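Local coordinates for protein ethyl acetate hydrolase (Pseudomonas veronii, PDB 5EFZ) that hydrolyses ethyl acetate to ethanol and acetate, a step in the bacterial breakdown of short-chain methyl ketones, at residues R84-S89 and A350-L355; I190-I195 and K272-D277. All coordinates share one frame; numbering follows the deposited sequence.

In the fold
Both contacts belong to one alpha/beta-hydrolase chain but lie on opposite sides of its centre. Their own centres are about 32 Å apart and their nearest atoms about 19 Å. Both segments of interaction 2 fall within the span of chain between the two segments of interaction 1. Interaction 1 joins the loop before strand 92-96 to helix 342-356, close to the C-terminus, at the central mixed sheet. Interaction 2 joins helices 182-196 and 263-274, which belong to a largely helical insertion between sheet strands 170-174 and 296-300. One contact ties a core loop to the C-terminal helix; the other joins two helices of the insertion, near the annotated active site.

Interaction 1: R84-S89 and A350-L355; sequences RALDPS and AHLAEL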
ATOM      1  N   ARG A  84     -31.238  -3.970 -11.764  1.00 32.15           N
ATOM      2  CA  ARG A  84     -30.163  -4.419 -10.874  1.00 29.18           C
ATOM      3  C   ARG A  84     -30.668  -5.395  -9.803  1.00 28.91           C
ATOM      4  O   ARG A  84     -31.864  -5.603  -9.678  1.00 29.62           O
ATOM      5  CB  ARG A  84     -29.504  -3.206 -10.214  1.00 27.86           C
ATOM      6  CG  ARG A  84     -29.164  -2.053 -11.170  1.00 28.02           C
ATOM      7  CD  ARG A  84     -27.948  -2.362 -12.026  1.00 28.00           C
ATOM      8  NE  ARG A  84     -26.733  -2.580 -11.228  1.00 26.89           N
ATOM      9  CZ  ARG A  84     -25.935  -1.613 -10.771  1.00 27.50           C
ATOM     10  NH1 ARG A  84     -26.208  -0.333 -11.019  1.00 27.33           N
ATOM     11  NH2 ARG A  84     -24.846  -1.926 -10.070  1.00 23.44           N
ATOM     12  N   ALA A  85     -29.762  -5.981  -9.023  1.00 27.61           N
ATOM     13  CA  ALA A  85     -30.186  -6.806  -7.886  1.00 26.83           C
ATOM     14  C   ALA A  85     -30.959  -5.956  -6.858  1.00 24.77           C
ATOM     15  O   ALA A  85     -32.035  -6.361  -6.374  1.00 26.64           O
ATOM     16  CB  ALA A  85     -28.972  -7.488  -7.220  1.00 24.66           C
ATOM     17  N   LEU A  86     -30.403  -4.791  -6.507  1.00 23.04           N
ATOM     18  CA  LEU A  86     -31.099  -3.851  -5.622  1.00 21.56           C
ATOM     19  C   LEU A  86     -32.103  -3.062  -6.459  1.00 23.26           C
ATOM     20  O   LEU A  86     -31.871  -1.921  -6.843  1.00 22.14           O
ATOM     21  CB  LEU A  86     -30.122  -2.909  -4.933  1.00 21.83           C
ATOM     22  CG  LEU A  86     -28.996  -3.619  -4.166  1.00 22.87           C
ATOM     23  CD1 LEU A  86     -28.169  -2.622  -3.392  1.00 21.00           C
ATOM     24  CD2 LEU A  86     -29.566  -4.698  -3.254  1.00 22.48           C
ATOM     25  N   ASP A  87     -33.231  -3.695  -6.711  1.00 24.10           N
ATOM     26  CA  ASP A  87     -34.248  -3.207  -7.617  1.00 25.77           C
ATOM     27  C   ASP A  87     -35.391  -2.585  -6.816  1.00 24.30           C
ATOM     28  O   ASP A  87     -36.106  -3.290  -6.125  1.00 22.50           O
ATOM     29  CB  ASP A  87     -34.749  -4.388  -8.467  1.00 27.38           C
ATOM     30  CG  ASP A  87     -35.736  -3.990  -9.551  1.00 30.75           C
ATOM     31  OD1 ASP A  87     -36.390  -2.930  -9.463  1.00 30.03           O
ATOM     32  OD2 ASP A  87     -35.867  -4.777 -10.517  1.00 33.29           O
ATOM     33  N   PRO A  88     -35.593  -1.268  -6.943  1.00 26.49           N
ATOM     34  CA  PRO A  88     -36.637  -0.614  -6.138  1.00 26.07           C
ATOM     35  C   PRO A  88     -38.070  -0.902  -6.605  1.00 27.81           C
ATOM     36  O   PRO A  88     -39.050  -0.507  -5.937  1.00 26.71           O
ATOM     37  CB  PRO A  88     -36.281   0.871  -6.269  1.00 28.17           C
ATOM     38  CG  PRO A  88     -35.602   0.971  -7.593  1.00 28.17           C
ATOM     39  CD  PRO A  88     -34.869  -0.319  -7.810  1.00 25.51           C
ATOM     40  N   SER A  89     -38.230  -1.617  -7.717  1.00 29.03           N
ATOM     41  CA  SER A  89     -39.577  -2.033  -8.088  1.00 30.59           C
ATOM     42  C   SER A  89     -39.971  -3.313  -7.332  1.00 29.52           C
ATOM     43  O   SER A  89     -41.125  -3.748  -7.383  1.00 29.79           O
ATOM     44  CB  SER A  89     -39.693  -2.239  -9.605  1.00 35.96           C
ATOM     45  OG  SER A  89     -38.916  -3.343 -10.035  1.00 37.89           O
ATOM     46  N   ALA A 350     -25.189 -10.549  -9.946  1.00 20.59           N
ATOM     47  CA  ALA A 350     -25.499 -11.977 -10.092  1.00 24.19           C
ATOM     48  C   ALA A 350     -25.461 -12.667  -8.720  1.00 22.16           C
ATOM     49  O   ALA A 350     -26.367 -13.445  -8.380  1.00 21.94           O
ATOM     50  CB  ALA A 350     -24.534 -12.646 -11.077  1.00 24.38           C
ATOM     51  N   HIS A 351     -24.431 -12.373  -7.923  1.00 19.77           N
ATOM     52  CA  HIS A 351     -24.337 -12.957  -6.578  1.00 20.43           C
ATOM     53  C   HIS A 351     -25.497 -12.463  -5.695  1.00 20.57           C
ATOM     54  O   HIS A 351     -26.145 -13.241  -4.989  1.00 20.93           O
ATOM     55  CB  HIS A 351     -23.003 -12.610  -5.893  1.00 17.80           C
ATOM     56  CG  HIS A 351     -21.808 -13.260  -6.506  1.00 19.84           C
ATOM     57  ND1 HIS A 351     -21.717 -14.624  -6.730  1.00 23.63           N
ATOM     58  CD2 HIS A 351     -20.631 -12.747  -6.941  1.00 21.18           C
ATOM     59  CE1 HIS A 351     -20.550 -14.909  -7.269  1.00 25.38           C
ATOM     60  NE2 HIS A 351     -19.865 -13.777  -7.406  1.00 22.19           N
ATOM     61  N   LEU A 352     -25.751 -11.164  -5.721  1.00 17.82           N
ATOM     62  CA  LEU A 352     -26.826 -10.618  -4.886  1.00 19.90           C
ATOM     63  C   LEU A 352     -28.207 -11.161  -5.274  1.00 21.78           C
ATOM     64  O   LEU A 352     -29.054 -11.385  -4.407  1.00 23.70           O
ATOM     65  CB  LEU A 352     -26.854  -9.102  -4.960  1.00 19.43           C
ATOM     66  CG  LEU A 352     -25.719  -8.345  -4.253  1.00 17.93           C
ATOM     67  CD1 LEU A 352     -25.958  -6.837  -4.413  1.00 18.77           C
ATOM     68  CD2 LEU A 352     -25.568  -8.743  -2.779  1.00 19.10           C
ATOM     69  N   ALA A 353     -28.446 -11.354  -6.569  1.00 22.40           N
ATOM     70  CA  ALA A 353     -29.732 -11.888  -7.000  1.00 23.51           C
ATOM     71  C   ALA A 353     -29.871 -13.332  -6.494  1.00 23.63           C
ATOM     72  O   ALA A 353     -30.953 -13.769  -6.085  1.00 21.98           O
ATOM     73  CB  ALA A 353     -29.866 -11.813  -8.536  1.00 21.13           C
ATOM     74  N   GLU A 354     -28.766 -14.058  -6.474  1.00 21.37           N
ATOM     75  CA  GLU A 354     -28.787 -15.443  -6.025  1.00 22.92           C
ATOM     76  C   GLU A 354     -29.047 -15.467  -4.527  1.00 23.20           C
ATOM     77  O   GLU A 354     -29.833 -16.261  -4.036  1.00 22.84           O
ATOM     78  CB  GLU A 354     -27.476 -16.151  -6.359  1.00 24.51           C
ATOM     79  CG  GLU A 354     -27.439 -17.587  -5.868  1.00 31.61           C
ATOM     80  CD  GLU A 354     -26.229 -18.353  -6.358  1.00 37.96           C
ATOM     81  OE1 GLU A 354     -25.504 -17.855  -7.248  1.00 38.31           O
ATOM     82  OE2 GLU A 354     -26.004 -19.464  -5.842  1.00 42.34           O
ATOM     83  N   LEU A 355     -28.412 -14.547  -3.808  1.00 18.79           N
ATOM     84  CA  LEU A 355     -28.611 -14.436  -2.359  1.00 20.27           C
ATOM     85  C   LEU A 355     -30.053 -14.133  -2.021  1.00 20.49           C
ATOM     86  O   LEU A 355     -30.639 -14.742  -1.113  1.00 21.18           O
ATOM     87  CB  LEU A 355     -27.697 -13.342  -1.780  1.00 20.69           C
ATOM     88  CG  LEU A 355     -27.776 -13.122  -0.267  1.00 21.89           C
ATOM     89  CD1 LEU A 355     -27.568 -14.441   0.477  1.00 21.61           C
ATOM     90  CD2 LEU A 355     -26.653 -12.119   0.118  1.00 22.55           C
TER
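With CG anti to its own carbonyl carbon (chi1 -72°) and an extended chi2 of -178°, Leu352 brings CD1 within 4.2 Å of Ala85 CB. The chi1 of Leu86, -55°, swings the end of that side chain closer to the helix than the direction of its CB alone would. Leu86 CD2 then approaches Leu352 CD1 at 4.4 Å, a looser contact. Leu352 CD1 thus meets both the alanine methyl and the end of Leu86.

The CB to CB distance of Ala85 and Leu352 is 3.5 Å, tighter than usual carbon packing. Ala85 CB also lies 4.0 Å from the backbone N of Ala353. The backbones are close as well, with 5.2 Å between the CA atoms of Ala85 and Ala353. The contact across the two segments is apolar.

The loop has its own fixings. An inverse gamma turn is centred on Leu86, with a weak bond from Asp87 N to Ala85 O. Next comes an Asx turn: Asp87 OD1 accepts from Ser89 N at 2.9 Å and from Ser89 OG at 2.6 Å. Both donors reach that oxygen from the same face of the carboxylate, out of its plane. This double grip limits how far the carboxylate can turn.

One residue before the helical segment, Asp349 forms a salt bridge with Arg84 and takes a weak hydrogen bond from Ala85 N. On the sheet side of the contact, Leu352 packs on Ala172 of strand 170-174, and Leu86 on Ile93 of strand 92-96. The loop after helix 72-79 is thereby joined to helix 342-356 over the central sheet. This arrangement belongs to the alpha/beta-hydrolase fold, in which the first helix of the core and the C-terminal helix cover the same side of the sheet.

Interaction 2: I190-I195 and K272-D277; sequences ILIEAI and KWQRGD
Leu191 CD1 meets the six-membered ring of Trp273 obliquely, equally close to CZ3 and CH2 at 3.7 Å. The leucine side chain runs roughly perpendicular to that of the tryptophan. Trp273 holds CG anti to its backbone N (chi1 167°), which sets this ring against Leu191. Thr188 and Phe307 also touch the Trp273 side chain, and its NE1 is hydrogen-bonded to Asp184 OD2.

The second flat group is the amide of Gln274. Ile192 CD1 lies over one face of it, 3.6 Å from Gln274 OE1 and 3.9 Å from Gln274 CD. Arg275 NH1 comes from the opposite face and gives OE1 a 2.9 Å hydrogen bond, tilted 41° out of the amide plane. Gln274 NE2 donates to Phe185 O, so both ends of the amide are held.

These residues join helices 182-196 and 263-274 of the helical insertion that covers the core of this alpha/beta hydrolase. The side chain of Trp273 lies about 5 Å from that of Ser151, the probable nucleophile, and about 6 Å from that of His334. A bound acetate is also about 5 Å away, consistent with Trp273 lining the active-site pocket.

An alanine in place of Gln274 would probably leave Phe185 O without this donor and open a gap against Ile192 CD1. On helix 182-196, Glu193 forms a salt bridge with Lys221 of the second subunit.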
ATOM      1  N   ILE A 190      -2.130   6.353   9.142  1.00 15.85           N
ATOM      2  CA  ILE A 190      -1.329   7.154   8.216  1.00 18.08           C
ATOM      3  C   ILE A 190      -2.220   8.122   7.461  1.00 16.93           C
ATOM      4  O   ILE A 190      -1.840   9.265   7.222  1.00 17.66           O
ATOM      5  CB  ILE A 190      -0.546   6.229   7.236  1.00 18.97           C
ATOM      6  CG1 ILE A 190       0.551   5.506   8.067  1.00 16.95           C
ATOM      7  CG2 ILE A 190       0.047   7.053   6.035  1.00 19.66           C
ATOM      8  CD1 ILE A 190       1.263   4.330   7.314  1.00 17.66           C
ATOM      9  N   LEU A 191      -3.417   7.663   7.087  1.00 14.59           N
ATOM     10  CA  LEU A 191      -4.408   8.558   6.437  1.00 16.31           C
ATOM     11  C   LEU A 191      -4.811   9.713   7.334  1.00 19.07           C
ATOM     12  O   LEU A 191      -5.016  10.845   6.867  1.00 18.46           O
ATOM     13  CB  LEU A 191      -5.661   7.796   6.049  1.00 14.83           C
ATOM     14  CG  LEU A 191      -5.627   6.880   4.832  1.00 17.46           C
ATOM     15  CD1 LEU A 191      -6.978   6.114   4.784  1.00 17.24           C
ATOM     16  CD2 LEU A 191      -5.390   7.695   3.533  1.00 16.10           C
ATOM     17  N   ILE A 192      -5.025   9.400   8.606  1.00 15.27           N
ATOM     18  CA  ILE A 192      -5.375  10.437   9.591  1.00 17.13           C
ATOM     19  C   ILE A 192      -4.238  11.452   9.718  1.00 18.43           C
ATOM     20  O   ILE A 192      -4.464  12.676   9.728  1.00 18.33           O
ATOM     21  CB  ILE A 192      -5.680   9.819  10.970  1.00 17.90           C
ATOM     22  CG1 ILE A 192      -7.041   9.070  10.914  1.00 15.73           C
ATOM     23  CG2 ILE A 192      -5.688  10.895  12.082  1.00 21.03           C
ATOM     24  CD1 ILE A 192      -7.299   8.104  12.127  1.00 18.60           C
ATOM     25  N   GLU A 193      -3.012  10.956   9.811  1.00 19.50           N
ATOM     26  CA  GLU A 193      -1.892  11.879  10.027  1.00 20.95           C
ATOM     27  C   GLU A 193      -1.660  12.774   8.809  1.00 21.03           C
ATOM     28  O   GLU A 193      -1.147  13.885   8.946  1.00 22.13           O
ATOM     29  CB  GLU A 193      -0.634  11.100  10.410  1.00 24.21           C
ATOM     30  CG  GLU A 193      -0.781  10.549  11.837  1.00 29.23           C
ATOM     31  CD  GLU A 193       0.322   9.615  12.282  1.00 37.39           C
ATOM     32  OE1 GLU A 193       1.135   9.172  11.432  1.00 39.79           O
ATOM     33  OE2 GLU A 193       0.354   9.314  13.508  1.00 39.47           O
ATOM     34  N   ALA A 194      -2.026  12.303   7.625  1.00 18.54           N
ATOM     35  CA  ALA A 194      -1.894  13.146   6.433  1.00 22.60           C
ATOM     36  C   ALA A 194      -2.678  14.454   6.631  1.00 24.08           C
ATOM     37  O   ALA A 194      -2.256  15.542   6.224  1.00 23.80           O
ATOM     38  CB  ALA A 194      -2.403  12.408   5.211  1.00 20.71           C
ATOM     39  N   ILE A 195      -3.830  14.327   7.276  1.00 21.85           N
ATOM     40  CA  ILE A 195      -4.655  15.469   7.578  1.00 21.27           C
ATOM     41  C   ILE A 195      -4.163  16.207   8.812  1.00 25.48           C
ATOM     42  O   ILE A 195      -3.996  17.425   8.765  1.00 28.75           O
ATOM     43  CB  ILE A 195      -6.098  15.049   7.794  1.00 21.34           C
ATOM     44  CG1 ILE A 195      -6.682  14.609   6.446  1.00 22.88           C
ATOM     45  CG2 ILE A 195      -6.904  16.198   8.394  1.00 23.16           C
ATOM     46  CD1 ILE A 195      -8.067  13.961   6.588  1.00 22.91           C
ATOM     47  N   LYS A 272     -13.672   5.504  13.535  1.00 15.66           N
ATOM     48  CA  LYS A 272     -14.704   4.477  13.614  1.00 17.64           C
ATOM     49  C   LYS A 272     -14.233   3.225  12.851  1.00 17.09           C
ATOM     50  O   LYS A 272     -14.321   2.094  13.340  1.00 17.50           O
ATOM     51  CB  LYS A 272     -16.009   5.004  13.022  1.00 14.86           C
ATOM     52  CG  LYS A 272     -17.179   4.021  13.118  1.00 15.79           C
ATOM     53  CD  LYS A 272     -18.384   4.508  12.283  1.00 17.31           C
ATOM     54  CE  LYS A 272     -18.797   5.955  12.588  1.00 20.33           C
ATOM     55  NZ  LYS A 272     -20.073   6.209  11.805  1.00 19.07           N
ATOM     56  N   TRP A 273     -13.794   3.465  11.622  1.00 14.25           N
ATOM     57  CA  TRP A 273     -13.286   2.417  10.737  1.00 17.14           C
ATOM     58  C   TRP A 273     -12.172   1.626  11.431  1.00 16.13           C
ATOM     59  O   TRP A 273     -12.162   0.388  11.409  1.00 15.66           O
ATOM     60  CB  TRP A 273     -12.802   3.089   9.434  1.00 16.83           C
ATOM     61  CG  TRP A 273     -11.961   2.297   8.445  1.00 18.93           C
ATOM     62  CD1 TRP A 273     -11.770   0.934   8.360  1.00 19.15           C
ATOM     63  CD2 TRP A 273     -11.176   2.882   7.395  1.00 17.29           C
ATOM     64  NE1 TRP A 273     -10.891   0.652   7.302  1.00 18.65           N
ATOM     65  CE2 TRP A 273     -10.528   1.835   6.703  1.00 19.47           C
ATOM     66  CE3 TRP A 273     -10.954   4.202   6.990  1.00 16.92           C
ATOM     67  CZ2 TRP A 273      -9.666   2.074   5.610  1.00 18.74           C
ATOM     68  CZ3 TRP A 273     -10.091   4.440   5.908  1.00 20.10           C
ATOM     69  CH2 TRP A 273      -9.468   3.377   5.236  1.00 19.47           C
ATOM     70  N   GLN A 274     -11.226   2.333  12.049  1.00 17.25           N
ATOM     71  CA  GLN A 274     -10.117   1.662  12.738  1.00 15.06           C
ATOM     72  C   GLN A 274     -10.545   0.626  13.775  1.00 17.40           C
ATOM     73  O   GLN A 274      -9.812  -0.319  14.071  1.00 17.89           O
ATOM     74  CB  GLN A 274      -9.253   2.703  13.465  1.00 16.68           C
ATOM     75  CG  GLN A 274      -8.330   3.477  12.549  1.00 17.30           C
ATOM     76  CD  GLN A 274      -7.436   4.425  13.330  1.00 20.50           C
ATOM     77  OE1 GLN A 274      -7.918   5.181  14.187  1.00 21.16           O
ATOM     78  NE2 GLN A 274      -6.119   4.382  13.058  1.00 17.00           N
ATOM     79  N   ARG A 275     -11.706   0.851  14.371  1.00 15.59           N
ATOM     80  CA  ARG A 275     -12.108   0.080  15.558  1.00 15.90           C
ATOM     81  C   ARG A 275     -13.266  -0.878  15.339  1.00 17.72           C
ATOM     82  O   ARG A 275     -13.729  -1.499  16.296  1.00 18.95           O
ATOM     83  CB  ARG A 275     -12.437   1.055  16.685  1.00 16.69           C
ATOM     84  CG  ARG A 275     -11.154   1.597  17.348  1.00 20.34           C
ATOM     85  CD  ARG A 275     -11.356   2.930  18.016  1.00 20.68           C
ATOM     86  NE  ARG A 275     -10.055   3.451  18.466  1.00 20.46           N
ATOM     87  CZ  ARG A 275      -9.223   4.139  17.682  1.00 21.90           C
ATOM     88  NH1 ARG A 275      -9.551   4.417  16.420  1.00 21.98           N
ATOM     89  NH2 ARG A 275      -8.052   4.537  18.154  1.00 24.83           N
ATOM     90  N   GLY A 276     -13.702  -1.029  14.088  1.00 16.48           N
ATOM     91  CA  GLY A 276     -14.768  -2.001  13.783  1.00 19.37           C
ATOM     92  C   GLY A 276     -14.376  -3.378  14.333  1.00 21.80           C
ATOM     93  O   GLY A 276     -13.316  -3.896  14.006  1.00 22.23           O
ATOM     94  N   ASP A 277     -15.216  -3.960  15.188  1.00 21.47           N
ATOM     95  CA  ASP A 277     -14.866  -5.187  15.891  1.00 19.31           C
ATOM     96  C   ASP A 277     -16.116  -5.837  16.502  1.00 18.93           C
ATOM     97  O   ASP A 277     -16.544  -5.458  17.586  1.00 20.02           O
ATOM     98  CB  ASP A 277     -13.819  -4.899  16.990  1.00 20.67           C
ATOM     99  CG  ASP A 277     -13.448  -6.134  17.778  1.00 24.90           C
ATOM    100  OD1 ASP A 277     -13.845  -7.267  17.398  1.00 25.48           O
ATOM    101  OD2 ASP A 277     -12.757  -5.977  18.801  1.00 26.88           O
TER